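Local coordinates for protein probable arabinosyltransferase B (Mycobacterium tuberculosis H37Rv, PDB 7BVF) that polymerises arabinose into the arabinan of arabinogalactan in the mycobacterial cell wall, acting as a membrane-embedded arabinosyltransferase, at residues 790-800 and 827-835; 125-135 and 157-165. All coordinates share one frame; numbering follows the deposited sequence.

Following the chain from the N terminus, contact 2 comes first: residues 157-165 fold back on the hairpin of 125-135, closing a loop of 21 residues that includes helix 137-140, in the concanavalin-like domain. The long series of helices between residues 216 and 727, many of them predicted to span the membrane, then follows. Contact 1 closes a second loop, of 26 residues, between 790-800 and 827-835 in the EmbC C-terminal domain; strand 801-802 lies inside it. The two loops are in series, neither nested nor crossed. Their centres lie 44 Å apart and their nearest atoms about 20 Å, so each ties together its own part of the fold.

Contact 1 of 2, residues 790-800 and 827-835; sequences PNGVPEHTVAE and NGSTVPLPY
Pro790 packs through its CB against two residues of the facing segment, 4.0 Å from Ser829 CB and 4.2 Å from CB of Asn827. Between those two, Gly828 has a phi of 122°, where a side chain would run into the carbonyl O of Asn827. Further along, Val793 and Val831 face each other, CB of Val793 standing 4.4 Å from CG1 of Val831; a chi1 of 174° sets that methyl anti to the valine nitrogen and turns it to Val793. The third apolar point is tighter: Ala799 CB sits 3.7 Å from Pro834 CB and 4.4 Å from Tyr835 CZ, approaching that ring obliquely. Val1048 of strand 1046-1053 touches both Ala799 and Tyr835, tying this end to the mixed sheet of the EmbC C-terminal domain.

Polar groups meet at the two ends. The side chain of Asn791 reaches across to Thr830, and Thr830 OG1 has a weak hydrogen bond with Lys820 NZ. At the far end the carboxylate of Glu800 reaches the hydroxyl edge of the Tyr835 ring, but the modelled spacing is too short to be reliable and the nature of the pairing remains doubtful.

As for the backbone, the segments run in the same direction without forming a sheet. Between Val793 and Ala799 the first bows away through an inverse gamma turn centred on His796, where Thr797 OG1 makes a weak hydrogen bond to Pro794 O.

In this loop-to-loop packing the clear contacts are thus apolar, while Asn791, Glu800 and Tyr835 bury much surface without a well-defined bond across the interface, and Thr830 OG1 has its weak bond with Lys820, outside both segments.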
loop_
_atom_site.group_PDB
_atom_site.type_symbol
_atom_site.label_atom_id
_atom_site.label_comp_id
_atom_site.label_asym_id
_atom_site.label_seq_id
_atom_site.Cartn_x
_atom_site.Cartn_y
_atom_site.Cartn_z
ATOM N N PRO A 790 44.518 -0.519 6.235
ATOM C CA PRO A 790 43.900 -0.918 7.512
ATOM C C PRO A 790 42.643 -0.141 7.863
ATOM O O PRO A 790 41.685 -0.728 8.378
ATOM C CB PRO A 790 45.020 -0.670 8.529
ATOM C CG PRO A 790 46.263 -0.725 7.748
ATOM C CD PRO A 790 45.933 -0.156 6.408
ATOM N N ASN A 791 42.617 1.164 7.615
ATOM C CA ASN A 791 41.442 1.984 7.914
ATOM C C ASN A 791 40.514 2.094 6.708
ATOM O O ASN A 791 40.144 3.186 6.286
ATOM C CB ASN A 791 41.880 3.366 8.384
ATOM C CG ASN A 791 42.611 3.330 9.704
ATOM O OD1 ASN A 791 43.819 3.119 9.750
ATOM N ND2 ASN A 791 41.884 3.554 10.786
ATOM N N GLY A 792 40.119 0.960 6.145
ATOM C CA GLY A 792 39.325 0.978 4.935
ATOM C C GLY A 792 37.866 0.642 5.141
ATOM O O GLY A 792 37.281 -0.093 4.344
ATOM N N VAL A 793 37.266 1.157 6.208
ATOM C CA VAL A 793 35.861 0.893 6.509
ATOM C C VAL A 793 35.174 2.229 6.771
ATOM O O VAL A 793 35.805 3.148 7.310
ATOM C CB VAL A 793 35.718 -0.061 7.708
ATOM C CG1 VAL A 793 34.298 -0.559 7.841
ATOM C CG2 VAL A 793 36.660 -1.238 7.576
ATOM N N PRO A 794 33.900 2.393 6.406
ATOM C CA PRO A 794 33.192 3.634 6.741
ATOM C C PRO A 794 32.966 3.806 8.235
ATOM O O PRO A 794 33.446 3.004 9.041
ATOM C CB PRO A 794 31.867 3.490 5.986
ATOM C CG PRO A 794 32.182 2.602 4.862
ATOM C CD PRO A 794 33.183 1.624 5.379
ATOM N N GLU A 795 32.245 4.857 8.620
ATOM C CA GLU A 795 32.205 5.255 10.022
ATOM C C GLU A 795 31.250 4.392 10.842
ATOM O O GLU A 795 31.667 3.715 11.786
ATOM C CB GLU A 795 31.818 6.730 10.131
ATOM C CG GLU A 795 32.911 7.679 9.687
ATOM C CD GLU A 795 34.134 7.614 10.574
ATOM O OE1 GLU A 795 33.975 7.354 11.783
ATOM O OE2 GLU A 795 35.254 7.823 10.065
ATOM N N HIS A 796 29.964 4.418 10.509
ATOM C CA HIS A 796 28.957 3.730 11.316
ATOM C C HIS A 796 28.626 2.371 10.702
ATOM O O HIS A 796 27.514 2.106 10.250
ATOM C CB HIS A 796 27.713 4.598 11.457
ATOM C CG HIS A 796 27.901 5.781 12.353
ATOM N ND1 HIS A 796 28.144 5.659 13.705
ATOM C CD2 HIS A 796 27.880 7.109 12.094
ATOM C CE1 HIS A 796 28.267 6.861 14.237
ATOM N NE2 HIS A 796 28.111 7.758 13.281
ATOM N N THR A 797 29.631 1.500 10.699
ATOM C CA THR A 797 29.473 0.120 10.260
ATOM C C THR A 797 29.304 -0.750 11.498
ATOM O O THR A 797 30.177 -0.767 12.372
ATOM C CB THR A 797 30.673 -0.337 9.432
ATOM O OG1 THR A 797 31.063 0.709 8.541
ATOM C CG2 THR A 797 30.319 -1.552 8.610
ATOM N N VAL A 798 28.176 -1.455 11.583
ATOM C CA VAL A 798 27.814 -2.216 12.767
ATOM C C VAL A 798 27.506 -3.652 12.364
ATOM O O VAL A 798 27.387 -3.980 11.185
ATOM C CB VAL A 798 26.619 -1.594 13.516
ATOM C CG1 VAL A 798 26.916 -0.159 13.884
ATOM C CG2 VAL A 798 25.371 -1.670 12.676
ATOM N N ALA A 799 27.371 -4.509 13.371
ATOM C CA ALA A 799 27.179 -5.939 13.160
ATOM C C ALA A 799 25.708 -6.227 12.889
ATOM O O ALA A 799 24.858 -6.029 13.761
ATOM C CB ALA A 799 27.671 -6.724 14.371
ATOM N N GLU A 800 25.411 -6.689 11.674
ATOM C CA GLU A 800 24.089 -7.199 11.311
ATOM C C GLU A 800 23.007 -6.126 11.408
ATOM O O GLU A 800 21.869 -6.407 11.784
ATOM C CB GLU A 800 23.717 -8.409 12.165
ATOM C CG GLU A 800 24.719 -9.536 12.108
ATOM C CD GLU A 800 24.417 -10.626 13.111
ATOM O OE1 GLU A 800 25.362 -11.322 13.533
ATOM O OE2 GLU A 800 23.236 -10.787 13.481
ATOM N N ASN A 827 47.438 -4.211 13.083
ATOM C CA ASN A 827 47.764 -3.596 11.803
ATOM C C ASN A 827 48.102 -2.122 11.970
ATOM O O ASN A 827 49.045 -1.619 11.351
ATOM C CB ASN A 827 46.597 -3.760 10.835
ATOM C CG ASN A 827 46.766 -4.941 9.923
ATOM O OD1 ASN A 827 47.664 -5.757 10.112
ATOM N ND2 ASN A 827 45.904 -5.043 8.922
ATOM N N GLY A 828 47.346 -1.418 12.803
ATOM C CA GLY A 828 47.461 0.018 12.915
ATOM C C GLY A 828 46.129 0.671 12.623
ATOM O O GLY A 828 46.066 1.842 12.242
ATOM N N SER A 829 45.057 -0.090 12.796
ATOM C CA SER A 829 43.714 0.376 12.500
ATOM C C SER A 829 43.051 0.948 13.744
ATOM O O SER A 829 43.403 0.620 14.878
ATOM C CB SER A 829 42.863 -0.762 11.940
ATOM O OG SER A 829 43.047 -1.945 12.692
ATOM N N THR A 830 42.078 1.821 13.513
ATOM C CA THR A 830 41.262 2.429 14.557
ATOM C C THR A 830 39.788 2.212 14.254
ATOM O O THR A 830 38.966 3.126 14.316
ATOM C CB THR A 830 41.570 3.912 14.701
ATOM O OG1 THR A 830 41.373 4.562 13.440
ATOM C CG2 THR A 830 43.006 4.117 15.150
ATOM N N VAL A 831 39.445 0.982 13.903
ATOM C CA VAL A 831 38.081 0.588 13.563
ATOM C C VAL A 831 37.554 -0.299 14.684
ATOM O O VAL A 831 38.255 -1.228 15.098
ATOM C CB VAL A 831 38.021 -0.153 12.212
ATOM C CG1 VAL A 831 36.625 -0.673 11.950
ATOM C CG2 VAL A 831 38.465 0.761 11.087
ATOM N N PRO A 832 36.357 -0.043 15.209
ATOM C CA PRO A 832 35.776 -0.927 16.231
ATOM C C PRO A 832 35.281 -2.224 15.607
ATOM O O PRO A 832 34.424 -2.211 14.722
ATOM C CB PRO A 832 34.617 -0.097 16.799
ATOM C CG PRO A 832 34.862 1.301 16.335
ATOM C CD PRO A 832 35.564 1.182 15.032
ATOM N N LEU A 833 35.813 -3.349 16.082
ATOM C CA LEU A 833 35.469 -4.653 15.539
ATOM C C LEU A 833 34.225 -5.220 16.224
ATOM O O LEU A 833 33.958 -4.918 17.388
ATOM C CB LEU A 833 36.633 -5.620 15.713
ATOM C CG LEU A 833 37.913 -5.300 14.949
ATOM C CD1 LEU A 833 38.938 -6.385 15.174
ATOM C CD2 LEU A 833 37.617 -5.144 13.476
ATOM N N PRO A 834 33.452 -6.058 15.518
ATOM C CA PRO A 834 32.212 -6.587 16.098
ATOM C C PRO A 834 32.377 -7.914 16.824
ATOM O O PRO A 834 33.468 -8.486 16.861
ATOM C CB PRO A 834 31.318 -6.746 14.869
ATOM C CG PRO A 834 32.273 -7.124 13.801
ATOM C CD PRO A 834 33.585 -6.434 14.103
ATOM N N TYR A 835 31.284 -8.386 17.426
ATOM C CA TYR A 835 31.169 -9.708 18.037
ATOM C C TYR A 835 32.058 -9.879 19.261
ATOM O O TYR A 835 32.020 -10.924 19.913
ATOM C CB TYR A 835 31.468 -10.804 17.012
ATOM C CG TYR A 835 30.418 -10.891 15.939
ATOM C CD1 TYR A 835 29.080 -10.975 16.269
ATOM C CD2 TYR A 835 30.759 -10.858 14.600
ATOM C CE1 TYR A 835 28.115 -11.038 15.300
ATOM C CE2 TYR A 835 29.797 -10.918 13.624
ATOM C CZ TYR A 835 28.477 -11.009 13.981
ATOM O OH TYR A 835 27.508 -11.072 13.015
#

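Contact 2 of 2, residues 125-135 and 157-165; sequences VTDRNVVILSV and TFANFVGLK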
loop_
_atom_site.group_PDB
_atom_site.type_symbol
_atom_site.label_atom_id
_atom_site.label_comp_id
_atom_site.label_asym_id
_atom_site.label_seq_id
_atom_site.Cartn_x
_atom_site.Cartn_y
_atom_site.Cartn_z
ATOM N N VAL A 125 17.132 21.009 38.977
ATOM C CA VAL A 125 16.214 19.883 38.888
ATOM C C VAL A 125 15.631 19.866 37.484
ATOM O O VAL A 125 15.002 20.842 37.053
ATOM C CB VAL A 125 15.098 19.990 39.935
ATOM C CG1 VAL A 125 14.233 18.756 39.896
ATOM C CG2 VAL A 125 15.681 20.204 41.313
ATOM N N THR A 126 15.832 18.755 36.785
ATOM C CA THR A 126 15.419 18.559 35.406
ATOM C C THR A 126 14.353 17.470 35.347
ATOM O O THR A 126 14.037 16.818 36.342
ATOM C CB THR A 126 16.627 18.185 34.538
ATOM O OG1 THR A 126 17.779 18.899 34.998
ATOM C CG2 THR A 126 16.399 18.560 33.084
ATOM N N ASP A 127 13.792 17.286 34.157
ATOM C CA ASP A 127 12.759 16.289 33.903
ATOM C C ASP A 127 12.876 15.813 32.464
ATOM O O ASP A 127 13.965 15.851 31.885
ATOM C CB ASP A 127 11.363 16.828 34.192
ATOM C CG ASP A 127 10.448 15.766 34.767
ATOM O OD1 ASP A 127 10.459 14.635 34.246
ATOM O OD2 ASP A 127 9.729 16.049 35.745
ATOM N N ARG A 128 11.783 15.327 31.886
ATOM C CA ARG A 128 11.853 14.783 30.538
ATOM C C ARG A 128 12.141 15.891 29.533
ATOM O O ARG A 128 11.253 16.317 28.789
ATOM C CB ARG A 128 10.548 14.068 30.186
ATOM C CG ARG A 128 9.919 13.327 31.349
ATOM C CD ARG A 128 8.577 12.746 30.968
ATOM N NE ARG A 128 8.711 11.475 30.269
ATOM C CZ ARG A 128 8.287 10.314 30.749
ATOM N NH1 ARG A 128 8.449 9.205 30.046
ATOM N NH2 ARG A 128 7.701 10.262 31.931
ATOM N N ASN A 129 13.394 16.360 29.532
ATOM C CA ASN A 129 13.938 17.376 28.632
ATOM C C ASN A 129 13.430 18.780 28.928
ATOM O O ASN A 129 13.454 19.639 28.048
ATOM C CB ASN A 129 13.679 17.037 27.160
ATOM C CG ASN A 129 14.642 16.006 26.623
ATOM O OD1 ASN A 129 14.263 15.133 25.846
ATOM N ND2 ASN A 129 15.897 16.092 27.044
ATOM N N VAL A 130 12.971 19.045 30.146
ATOM C CA VAL A 130 12.571 20.385 30.555
ATOM C C VAL A 130 13.263 20.709 31.871
ATOM O O VAL A 130 13.382 19.850 32.750
ATOM C CB VAL A 130 11.037 20.529 30.680
ATOM C CG1 VAL A 130 10.354 20.103 29.398
ATOM C CG2 VAL A 130 10.503 19.721 31.839
ATOM N N VAL A 131 13.748 21.942 31.993
ATOM C CA VAL A 131 14.418 22.384 33.213
ATOM C C VAL A 131 13.335 22.879 34.163
ATOM O O VAL A 131 12.787 23.967 33.986
ATOM C CB VAL A 131 15.464 23.466 32.937
ATOM C CG1 VAL A 131 16.092 23.928 34.240
ATOM C CG2 VAL A 131 16.522 22.945 31.993
ATOM N N ILE A 132 13.017 22.076 35.175
ATOM C CA ILE A 132 11.986 22.465 36.127
ATOM C C ILE A 132 12.474 23.611 36.999
ATOM O O ILE A 132 11.767 24.605 37.194
ATOM C CB ILE A 132 11.551 21.255 36.966
ATOM C CG1 ILE A 132 10.660 20.340 36.140
ATOM C CG2 ILE A 132 10.810 21.694 38.189
ATOM C CD1 ILE A 132 10.347 19.070 36.837
ATOM N N LEU A 133 13.690 23.506 37.528
ATOM C CA LEU A 133 14.229 24.612 38.309
ATOM C C LEU A 133 15.743 24.635 38.181
ATOM O O LEU A 133 16.373 23.600 37.964
ATOM C CB LEU A 133 13.821 24.519 39.783
ATOM C CG LEU A 133 13.926 25.810 40.596
ATOM C CD1 LEU A 133 13.330 26.974 39.834
ATOM C CD2 LEU A 133 13.263 25.670 41.944
ATOM N N SER A 134 16.319 25.826 38.321
ATOM C CA SER A 134 17.764 25.998 38.259
ATOM C C SER A 134 18.155 27.196 39.110
ATOM O O SER A 134 17.528 28.254 39.015
ATOM C CB SER A 134 18.239 26.194 36.817
ATOM O OG SER A 134 19.508 26.821 36.782
ATOM N N VAL A 135 19.182 27.025 39.936
ATOM C CA VAL A 135 19.660 28.065 40.843
ATOM C C VAL A 135 21.184 28.035 40.877
ATOM O O VAL A 135 21.777 26.952 40.990
ATOM C CB VAL A 135 19.070 27.887 42.251
ATOM C CG1 VAL A 135 19.768 28.791 43.241
ATOM C CG2 VAL A 135 17.590 28.184 42.246
ATOM N N THR A 157 4.369 19.235 38.870
ATOM C CA THR A 157 5.756 18.782 38.901
ATOM C C THR A 157 6.654 19.873 39.486
ATOM O O THR A 157 7.705 20.202 38.941
ATOM C CB THR A 157 6.215 18.358 37.508
ATOM O OG1 THR A 157 5.136 17.704 36.837
ATOM C CG2 THR A 157 7.358 17.374 37.622
ATOM N N PHE A 158 6.242 20.463 40.601
ATOM C CA PHE A 158 6.907 21.639 41.140
ATOM C C PHE A 158 8.162 21.260 41.929
ATOM O O PHE A 158 8.356 20.108 42.312
ATOM C CB PHE A 158 5.920 22.424 41.996
ATOM C CG PHE A 158 4.531 22.439 41.428
ATOM C CD1 PHE A 158 4.279 23.038 40.209
ATOM C CD2 PHE A 158 3.485 21.831 42.091
ATOM C CE1 PHE A 158 3.017 23.049 39.669
ATOM C CE2 PHE A 158 2.215 21.841 41.554
ATOM C CZ PHE A 158 1.983 22.451 40.341
ATOM N N ALA A 159 9.020 22.261 42.177
ATOM C CA ALA A 159 10.374 22.010 42.671
ATOM C C ALA A 159 10.770 22.757 43.939
ATOM O O ALA A 159 11.742 22.340 44.577
ATOM C CB ALA A 159 11.406 22.337 41.587
ATOM N N ASN A 160 10.128 23.874 44.281
ATOM C CA ASN A 160 10.091 24.400 45.648
ATOM C C ASN A 160 11.392 24.336 46.450
ATOM O O ASN A 160 11.456 23.617 47.448
ATOM C CB ASN A 160 8.996 23.678 46.437
ATOM C CG ASN A 160 8.691 24.350 47.763
ATOM O OD1 ASN A 160 9.120 25.474 48.014
ATOM N ND2 ASN A 160 7.952 23.659 48.621
ATOM N N PHE A 161 12.442 25.044 46.038
ATOM C CA PHE A 161 13.617 25.156 46.903
ATOM C C PHE A 161 13.230 25.918 48.166
ATOM O O PHE A 161 12.999 27.129 48.118
ATOM C CB PHE A 161 14.778 25.870 46.211
ATOM C CG PHE A 161 15.394 25.116 45.063
ATOM C CD1 PHE A 161 14.835 23.954 44.572
ATOM C CD2 PHE A 161 16.572 25.567 44.496
ATOM C CE1 PHE A 161 15.422 23.282 43.514
ATOM C CE2 PHE A 161 17.161 24.895 43.449
ATOM C CZ PHE A 161 16.587 23.754 42.958
ATOM N N VAL A 162 13.159 25.219 49.301
ATOM C CA VAL A 162 12.881 25.903 50.561
ATOM C C VAL A 162 14.060 26.799 50.928
ATOM O O VAL A 162 15.197 26.593 50.492
ATOM C CB VAL A 162 12.578 24.887 51.674
ATOM C CG1 VAL A 162 12.002 25.570 52.899
ATOM C CG2 VAL A 162 11.613 23.840 51.170
ATOM N N GLY A 163 13.781 27.819 51.736
ATOM C CA GLY A 163 14.820 28.755 52.110
ATOM C C GLY A 163 14.866 29.980 51.223
ATOM O O GLY A 163 14.138 30.950 51.453
ATOM N N LEU A 164 15.735 29.942 50.212
ATOM C CA LEU A 164 15.984 31.049 49.295
ATOM C C LEU A 164 14.703 31.666 48.747
ATOM O O LEU A 164 13.666 31.001 48.665
ATOM C CB LEU A 164 16.855 30.574 48.131
ATOM C CG LEU A 164 18.015 29.629 48.440
ATOM C CD1 LEU A 164 18.600 29.103 47.148
ATOM C CD2 LEU A 164 19.073 30.340 49.257
ATOM N N LYS A 165 14.769 32.939 48.365
ATOM C CA LYS A 165 13.616 33.680 47.880
ATOM C C LYS A 165 13.861 34.171 46.461
ATOM O O LYS A 165 14.956 34.637 46.134
ATOM C CB LYS A 165 13.306 34.878 48.786
ATOM C CG LYS A 165 12.899 34.513 50.205
ATOM C CD LYS A 165 11.394 34.373 50.340
ATOM C CE LYS A 165 11.025 33.707 51.653
ATOM N NZ LYS A 165 12.038 33.974 52.711
#
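Leu133 and Phe161 reach toward each other from the two segments, and the leucine places its CD2 methyl over one face of the ring. This is a CH-pi contact: CD2 of Leu133 lies 3.6 Å from the centroid of the Phe161 ring, 18° off the ring normal and displaced toward the rim. The leucine gets there with CG anti to its backbone nitrogen (chi1 -161°). Val125 meets the same ring differently, its CG2 in line with the ring plane at the rim, 3.8 Å from Phe161 CE1. Val135, like Val125, runs alongside Phe161 with its side chain pointing the other way, and brings CG2 obliquely to within 3.5 Å of CE2 on that ring.

Val125, Leu133 and Val135 belong to an antiparallel hairpin, strands 122-126 and 131-136, in the concanavalin-like domain. A classic beta bulge interrupts it: Ile132 and Leu133 both stand opposite Val125, whose carbonyl O receives Leu133 N at 3.0 Å and, weakly, Ile132 N. Through the bulge two consecutive side chains point toward the same loop, which has no regular strand to pair with the hairpin.

Ala159 lies against both of them, its CB 3.5 Å from Ile132 CG2 and 3.7 Å from CB of Leu133. Ile132 also lies crosswise to Thr157, CD1 meeting the threonine CG2 methyl. Asp127 and Thr157 come together from opposing sides, OD2 of Asp127 touching CG2 of Thr157 at 3.3 Å, a contact and not a bond. Backbone O of Ile132 is hydrogen-bonded to Ser174 OG. Beyond the phenylalanine, CG1 of Val135 lies 4.1 Å from CD1 of Leu164, the two side chains set at a slant, and Val140 of helix 137-140 packs on both.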